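Long-range contacts in toll-like receptor 13 (Mus musculus, PDB 4Z0C), which recognizes and binds bacterial 23S rRNA as an innate immune receptor and signals through MYD88 and TRAF6 to activate NF-kappa-B: residues 96-101 with 116-121; 66-71 with 90-95. One frame throughout, in Å; residues are numbered along the deposited sequence.

Overall arrangement
Both contacts join neighbouring leucine-rich repeats in the extracellular solenoid of the receptor. Contact 2 links LRR 2 to LRR 3 next to the bound RNA, where it holds a cytidine of chain C. Contact 1 links LRR 3 to LRR 4 one coil farther along. It lies about 9 Å from the nucleic acid at the nearest atom and carries an N-linked glycan instead. The chain runs straight from 90-95 into 96-101, and the contact centres are 12 Å apart. They also touch: Gln117 N is 3.0 Å from Ile95 O, and Gln117 NE2 is 3.1 Å from Asn93 O, both probable hydrogen bonds.

Contact 1. Residues 96-101 with 116-121; sequences QSVNNS and NQITHI. With NAG (2-acetamido-2-deoxy-beta-D-glucopyranose), chain L.
Val98 and Ile121 pair in a short parallel bridge between adjacent coils of the leucine-rich repeat solenoid. Residues 96-101 belong to LRR 3 and residues 116-121 to LRR 4. Two backbone bonds join these two segments. Val98 N donates to His120 O at 2.9 Å, nearly straight at 165°. Thr119 N donates to Gln96 O at 2.8 Å. The same oxygen also receives a CA-H...O contact from Ile118. Ser97 CA makes another with His120 O, and Gln96 CA a third with Gln117 O.

Val98 carries the apolar part. Its CB lies 4.1 Å from Ile121 CG2 and also near His120 O. CG1 stands anti to the backbone N (chi1 -176°), which places CG2 beside that nitrogen and on the side of Ile118. There CG2 meets the end of the isoleucine, 3.8 Å from Ile118 CD1, and also nears Ile118 CG1. Both isoleucines are buried. Ile121 continues the apolar layer onto Ile148 and Ala151 of helix 145-152, and Ile118 onto Ile95.

Polar side chains lie beside this layer. Gln96 and Gln117 approach with their amide planes 60° apart. Gln96 CG is 4.1 Å from Gln117 OE1, while Gln117 NE2 is bonded to Asn93 O. Thr119 OG1 and His120 ND1 share a hydrogen bond within their own segment.

An N-acetylglucosamine is joined to Asn99 ND2 through C1, so Asn99 is glycosylated here. The sugar also bonds to Trp72 O and Ile74 N in the preceding repeat. Its acetamide N2 donates to Ser97 O at 3.1 Å.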
loop_
_atom_site.group_PDB
_atom_site.type_symbol
_atom_site.label_atom_id
_atom_site.label_comp_id
_atom_site.label_asym_id
_atom_site.label_seq_id
_atom_site.Cartn_x
_atom_site.Cartn_y
_atom_site.Cartn_z
ATOM N N GLN A 96 14.031 -34.787 25.576
ATOM C CA GLN A 96 13.015 -35.764 26.017
ATOM C C GLN A 96 13.085 -36.130 27.489
ATOM O O GLN A 96 12.082 -36.490 28.091
ATOM C CB GLN A 96 13.068 -37.047 25.185
ATOM C CG GLN A 96 12.711 -36.859 23.722
ATOM C CD GLN A 96 12.901 -38.127 22.921
ATOM O OE1 GLN A 96 12.291 -39.160 23.216
ATOM N NE2 GLN A 96 13.718 -38.050 21.878
ATOM N N SER A 97 14.272 -36.064 28.068
ATOM C CA SER A 97 14.413 -36.287 29.496
ATOM C C SER A 97 15.478 -35.335 29.981
ATOM O O SER A 97 16.367 -34.963 29.221
ATOM C CB SER A 97 14.790 -37.738 29.794
ATOM O OG SER A 97 15.819 -38.190 28.934
ATOM N N VAL A 98 15.386 -34.930 31.239
ATOM C CA VAL A 98 16.351 -33.988 31.783
ATOM C C VAL A 98 17.271 -34.664 32.801
ATOM O O VAL A 98 16.827 -35.210 33.806
ATOM C CB VAL A 98 15.644 -32.768 32.397
ATOM C CG1 VAL A 98 16.653 -31.757 32.871
ATOM C CG2 VAL A 98 14.730 -32.130 31.359
ATOM N N ASN A 99 18.565 -34.628 32.511
ATOM C CA ASN A 99 19.558 -35.282 33.336
ATOM C C ASN A 99 20.269 -34.266 34.221
ATOM O O ASN A 99 19.867 -33.108 34.289
ATOM C CB ASN A 99 20.551 -36.015 32.443
ATOM C CG ASN A 99 19.862 -36.943 31.456
ATOM O OD1 ASN A 99 18.844 -37.561 31.775
ATOM N ND2 ASN A 99 20.399 -37.016 30.237
ATOM N N ASN A 100 21.315 -34.707 34.907
ATOM C CA ASN A 100 22.028 -33.872 35.864
ATOM C C ASN A 100 23.079 -32.965 35.208
ATOM O O ASN A 100 24.262 -33.017 35.548
ATOM C CB ASN A 100 22.665 -34.794 36.886
ATOM C CG ASN A 100 21.641 -35.701 37.535
ATOM O OD1 ASN A 100 20.757 -35.239 38.253
ATOM N ND2 ASN A 100 21.712 -36.994 37.229
ATOM N N SER A 101 22.639 -32.139 34.259
ATOM C CA SER A 101 23.528 -31.273 33.480
ATOM C C SER A 101 23.768 -29.847 34.010
ATOM O O SER A 101 24.485 -29.072 33.389
ATOM C CB SER A 101 22.985 -31.186 32.054
ATOM O OG SER A 101 22.482 -32.439 31.616
ATOM N N ASN A 116 9.349 -28.598 24.439
ATOM C CA ASN A 116 10.243 -29.711 24.166
ATOM C C ASN A 116 9.392 -30.978 24.209
ATOM O O ASN A 116 8.181 -30.891 24.058
ATOM C CB ASN A 116 11.373 -29.749 25.197
ATOM C CG ASN A 116 12.504 -28.782 24.874
ATOM O OD1 ASN A 116 13.347 -29.077 24.029
ATOM N ND2 ASN A 116 12.538 -27.634 25.551
ATOM N N GLN A 117 10.001 -32.139 24.442
ATOM C CA GLN A 117 9.233 -33.381 24.548
ATOM C C GLN A 117 9.585 -34.130 25.840
ATOM O O GLN A 117 9.638 -35.358 25.864
ATOM C CB GLN A 117 9.463 -34.294 23.341
ATOM C CG GLN A 117 9.298 -33.631 21.978
ATOM C CD GLN A 117 10.566 -32.940 21.538
ATOM O OE1 GLN A 117 11.666 -33.504 21.668
ATOM N NE2 GLN A 117 10.431 -31.723 20.999
ATOM N N ILE A 118 9.822 -33.374 26.906
ATOM C CA ILE A 118 10.212 -33.927 28.202
ATOM C C ILE A 118 9.153 -34.847 28.808
ATOM O O ILE A 118 7.970 -34.507 28.817
ATOM C CB ILE A 118 10.532 -32.792 29.202
ATOM C CG1 ILE A 118 11.729 -31.981 28.697
ATOM C CG2 ILE A 118 10.798 -33.353 30.603
ATOM C CD1 ILE A 118 11.864 -30.612 29.332
ATOM N N THR A 119 9.583 -36.018 29.290
ATOM C CA THR A 119 8.702 -36.924 30.037
ATOM C C THR A 119 9.147 -37.052 31.488
ATOM O O THR A 119 8.313 -37.195 32.381
ATOM C CB THR A 119 8.652 -38.340 29.430
ATOM O OG1 THR A 119 9.978 -38.857 29.319
ATOM C CG2 THR A 119 8.005 -38.326 28.055
ATOM N N HIS A 120 10.457 -36.990 31.725
ATOM C CA HIS A 120 11.008 -37.177 33.074
ATOM C C HIS A 120 12.163 -36.246 33.400
ATOM O O HIS A 120 12.930 -35.837 32.525
ATOM C CB HIS A 120 11.476 -38.620 33.279
ATOM C CG HIS A 120 10.373 -39.629 33.245
ATOM N ND1 HIS A 120 9.988 -40.278 32.091
ATOM C CD2 HIS A 120 9.576 -40.112 34.229
ATOM C CE1 HIS A 120 9.000 -41.110 32.364
ATOM N NE2 HIS A 120 8.731 -41.029 33.656
ATOM N N ILE A 121 12.308 -35.948 34.684
ATOM C CA ILE A 121 13.427 -35.150 35.156
ATOM C C ILE A 121 14.081 -35.928 36.281
ATOM O O ILE A 121 13.404 -36.353 37.222
ATOM C CB ILE A 121 12.970 -33.798 35.714
ATOM C CG1 ILE A 121 12.192 -33.003 34.656
ATOM C CG2 ILE A 121 14.169 -33.012 36.215
ATOM C CD1 ILE A 121 11.855 -31.588 35.086
HETATM C C1 NAG L . 19.588 -37.806 29.341
HETATM C C2 NAG L . 19.677 -37.148 27.958
HETATM C C3 NAG L . 19.085 -38.006 26.842
HETATM C C4 NAG L . 19.484 -39.475 26.959
HETATM C C5 NAG L . 19.361 -39.970 28.398
HETATM C C6 NAG L . 19.873 -41.404 28.561
HETATM C C7 NAG L . 19.667 -34.726 27.722
HETATM C C8 NAG L . 18.845 -33.583 27.204
HETATM N N2 NAG L . 19.017 -35.858 27.966
HETATM O O3 NAG L . 19.530 -37.496 25.604
HETATM O O4 NAG L . 18.633 -40.237 26.128
HETATM O O5 NAG L . 20.081 -39.126 29.272
HETATM O O6 NAG L . 21.286 -41.433 28.596
HETATM O O7 NAG L . 20.873 -34.583 27.897
#

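Contact 2. Residues 66-71 with 90-95; sequences LEWNSI and LVENKI. With nucleotides of chain C.
Trp68 and Glu92 both set CG anti to the backbone N (chi1 -165° and -162°), and their side chains run side by side in the same direction. They occupy matching positions in LRR 2 and LRR 3 of the leucine-rich repeat solenoid. The glutamate chain is extended, which brings its carboxylate over the indole with the two planes 5° apart. Cytidine C12 of chain C lies over the same face of Trp68, displaced from the ring centre, with its C5 3.5 Å from Trp68 CH2. Glu92 OE1 accepts a nearly straight bond from the base amino group N4 at 3.2 Å. Glu92 OE2 lies 2.7 Å from N3 of that base. His44 also stacks on the Trp68 ring. The indole packs against the base, and the carboxylate meets its N4 and N3.

Behind this site, Trp68 N donates to Val91 O at 2.8 Å. Asn93 belongs to the asparagine ladder of the leucine-rich repeats, and its amide ties the coils together. Its OD1 accepts from Ile71 N at 3.1 Å and more weakly from Asn69 N. Its ND2 bonds to Leu90 O in its own coil and weakly to Leu66 O in the preceding one. These bonds fix the rotation of the amide. Asn69 repeats the pattern one coil earlier, with OD1 on Ile47 N. In the buried interior, Leu66 and Leu90 lie alongside each other, their CD1 atoms 3.7 Å apart. Beyond Asn93 the backbone closes the contact, with Lys94 N bonded to Ile71 O at 2.8 Å.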
loop_
_atom_site.group_PDB
_atom_site.type_symbol
_atom_site.label_atom_id
_atom_site.label_comp_id
_atom_site.label_asym_id
_atom_site.label_seq_id
_atom_site.Cartn_x
_atom_site.Cartn_y
_atom_site.Cartn_z
ATOM N N LEU A 66 19.211 -20.341 23.892
ATOM C CA LEU A 66 19.437 -21.395 22.927
ATOM C C LEU A 66 18.121 -21.830 22.355
ATOM O O LEU A 66 17.975 -22.988 21.951
ATOM C CB LEU A 66 20.107 -22.585 23.604
ATOM C CG LEU A 66 21.584 -22.393 23.963
ATOM C CD1 LEU A 66 22.021 -23.325 25.106
ATOM C CD2 LEU A 66 22.423 -22.684 22.737
ATOM N N GLU A 67 17.173 -20.891 22.308
ATOM C CA GLU A 67 15.816 -21.155 21.819
ATOM C C GLU A 67 15.812 -21.622 20.366
ATOM O O GLU A 67 16.601 -21.146 19.555
ATOM C CB GLU A 67 14.931 -19.906 21.980
ATOM C CG GLU A 67 13.498 -20.070 21.463
ATOM C CD GLU A 67 12.519 -19.045 22.034
ATOM O OE1 GLU A 67 12.932 -18.100 22.737
ATOM O OE2 GLU A 67 11.312 -19.184 21.767
ATOM N N TRP A 68 14.921 -22.559 20.043
ATOM C CA TRP A 68 14.731 -22.994 18.658
ATOM C C TRP A 68 16.011 -23.592 18.075
ATOM O O TRP A 68 16.591 -23.037 17.142
ATOM C CB TRP A 68 14.226 -21.836 17.792
ATOM C CG TRP A 68 13.672 -22.233 16.452
ATOM C CD1 TRP A 68 13.572 -23.498 15.936
ATOM C CD2 TRP A 68 13.145 -21.350 15.455
ATOM N NE1 TRP A 68 13.017 -23.454 14.680
ATOM C CE2 TRP A 68 12.741 -22.148 14.363
ATOM C CE3 TRP A 68 12.971 -19.963 15.382
ATOM C CZ2 TRP A 68 12.186 -21.604 13.213
ATOM C CZ3 TRP A 68 12.415 -19.422 14.232
ATOM C CH2 TRP A 68 12.028 -20.242 13.167
ATOM N N ASN A 69 16.470 -24.694 18.661
ATOM C CA ASN A 69 17.562 -25.465 18.087
ATOM C C ASN A 69 17.142 -26.928 18.014
ATOM O O ASN A 69 15.951 -27.204 17.980
ATOM C CB ASN A 69 18.861 -25.262 18.864
ATOM C CG ASN A 69 19.650 -24.051 18.363
ATOM O OD1 ASN A 69 20.445 -24.170 17.440
ATOM N ND2 ASN A 69 19.458 -22.896 18.995
ATOM N N SER A 70 18.080 -27.866 17.958
ATOM C CA SER A 70 17.687 -29.279 17.933
ATOM C C SER A 70 18.344 -30.041 19.064
ATOM O O SER A 70 18.622 -31.235 18.956
ATOM C CB SER A 70 18.011 -29.931 16.590
ATOM O OG SER A 70 17.387 -29.234 15.520
ATOM N N ILE A 71 18.591 -29.328 20.156
ATOM C CA ILE A 71 19.274 -29.886 21.309
ATOM C C ILE A 71 18.503 -31.022 21.958
ATOM O O ILE A 71 17.377 -30.842 22.435
ATOM C CB ILE A 71 19.535 -28.803 22.352
ATOM C CG1 ILE A 71 20.495 -27.755 21.773
ATOM C CG2 ILE A 71 20.079 -29.438 23.623
ATOM C CD1 ILE A 71 20.517 -26.432 22.525
ATOM N N LEU A 90 16.007 -22.633 26.950
ATOM C CA LEU A 90 16.180 -23.887 26.224
ATOM C C LEU A 90 14.890 -24.225 25.481
ATOM O O LEU A 90 14.658 -25.368 25.086
ATOM C CB LEU A 90 16.532 -25.000 27.223
ATOM C CG LEU A 90 17.913 -25.686 27.175
ATOM C CD1 LEU A 90 18.931 -24.802 26.578
ATOM C CD2 LEU A 90 18.401 -26.124 28.577
ATOM N N VAL A 91 14.059 -23.208 25.293
ATOM C CA VAL A 91 12.764 -23.339 24.623
ATOM C C VAL A 91 12.894 -23.853 23.191
ATOM O O VAL A 91 13.805 -23.459 22.461
ATOM C CB VAL A 91 12.025 -21.983 24.604
ATOM C CG1 VAL A 91 10.704 -22.090 23.842
ATOM C CG2 VAL A 91 11.776 -21.519 26.032
ATOM N N GLU A 92 11.974 -24.736 22.809
ATOM C CA GLU A 92 11.871 -25.271 21.453
ATOM C C GLU A 92 13.128 -26.020 21.012
ATOM O O GLU A 92 13.868 -25.569 20.132
ATOM C CB GLU A 92 11.455 -24.194 20.424
ATOM C CG GLU A 92 10.935 -24.818 19.134
ATOM C CD GLU A 92 10.399 -23.829 18.093
ATOM O OE1 GLU A 92 10.288 -22.603 18.360
ATOM O OE2 GLU A 92 10.080 -24.315 16.988
ATOM N N ASN A 93 13.366 -27.170 21.634
ATOM C CA ASN A 93 14.454 -28.047 21.224
ATOM C C ASN A 93 13.956 -29.479 21.136
ATOM O O ASN A 93 12.775 -29.706 20.963
ATOM C CB ASN A 93 15.625 -27.954 22.202
ATOM C CG ASN A 93 16.466 -26.718 21.981
ATOM O OD1 ASN A 93 17.297 -26.685 21.080
ATOM N ND2 ASN A 93 16.278 -25.705 22.821
ATOM N N LYS A 94 14.848 -30.447 21.294
ATOM C CA LYS A 94 14.457 -31.845 21.164
ATOM C C LYS A 94 14.706 -32.637 22.453
ATOM O O LYS A 94 15.035 -33.823 22.414
ATOM C CB LYS A 94 15.184 -32.481 19.974
ATOM C CG LYS A 94 14.799 -31.866 18.637
ATOM C CD LYS A 94 13.446 -32.395 18.200
ATOM C CE LYS A 94 12.624 -31.348 17.441
ATOM N NZ LYS A 94 13.055 -31.164 16.027
ATOM N N ILE A 95 14.539 -31.973 23.593
ATOM C CA ILE A 95 14.833 -32.582 24.892
ATOM C C ILE A 95 13.716 -33.509 25.365
ATOM O O ILE A 95 12.582 -33.066 25.545
ATOM C CB ILE A 95 15.097 -31.499 25.966
ATOM C CG1 ILE A 95 16.221 -30.559 25.507
ATOM C CG2 ILE A 95 15.420 -32.137 27.323
ATOM C CD1 ILE A 95 16.421 -29.352 26.406
ATOM P P C C 12 6.042 -19.642 10.239
ATOM O OP1 C C 12 5.576 -18.678 9.202
ATOM O OP2 C C 12 5.178 -19.781 11.413
ATOM O "O5'" C C 12 6.360 -21.005 9.485
ATOM C "C5'" C C 12 5.637 -22.170 9.734
ATOM C "C4'" C C 12 6.538 -23.355 9.906
ATOM O "O4'" C C 12 7.849 -22.940 10.373
ATOM C "C3'" C C 12 6.035 -24.332 10.950
ATOM O "O3'" C C 12 5.118 -25.245 10.381
ATOM C "C2'" C C 12 7.308 -24.981 11.484
ATOM O "O2'" C C 12 7.698 -26.064 10.655
ATOM C "C1'" C C 12 8.333 -23.847 11.342
ATOM N N1 C C 12 8.575 -23.087 12.598
ATOM C C2 C C 12 9.026 -23.680 13.789
ATOM O O2 C C 12 9.203 -24.901 13.840
ATOM N N3 C C 12 9.240 -22.899 14.877
ATOM C C4 C C 12 9.046 -21.581 14.820
ATOM N N4 C C 12 9.278 -20.839 15.904
ATOM C C5 C C 12 8.611 -20.949 13.622
ATOM C C6 C C 12 8.402 -21.733 12.562
#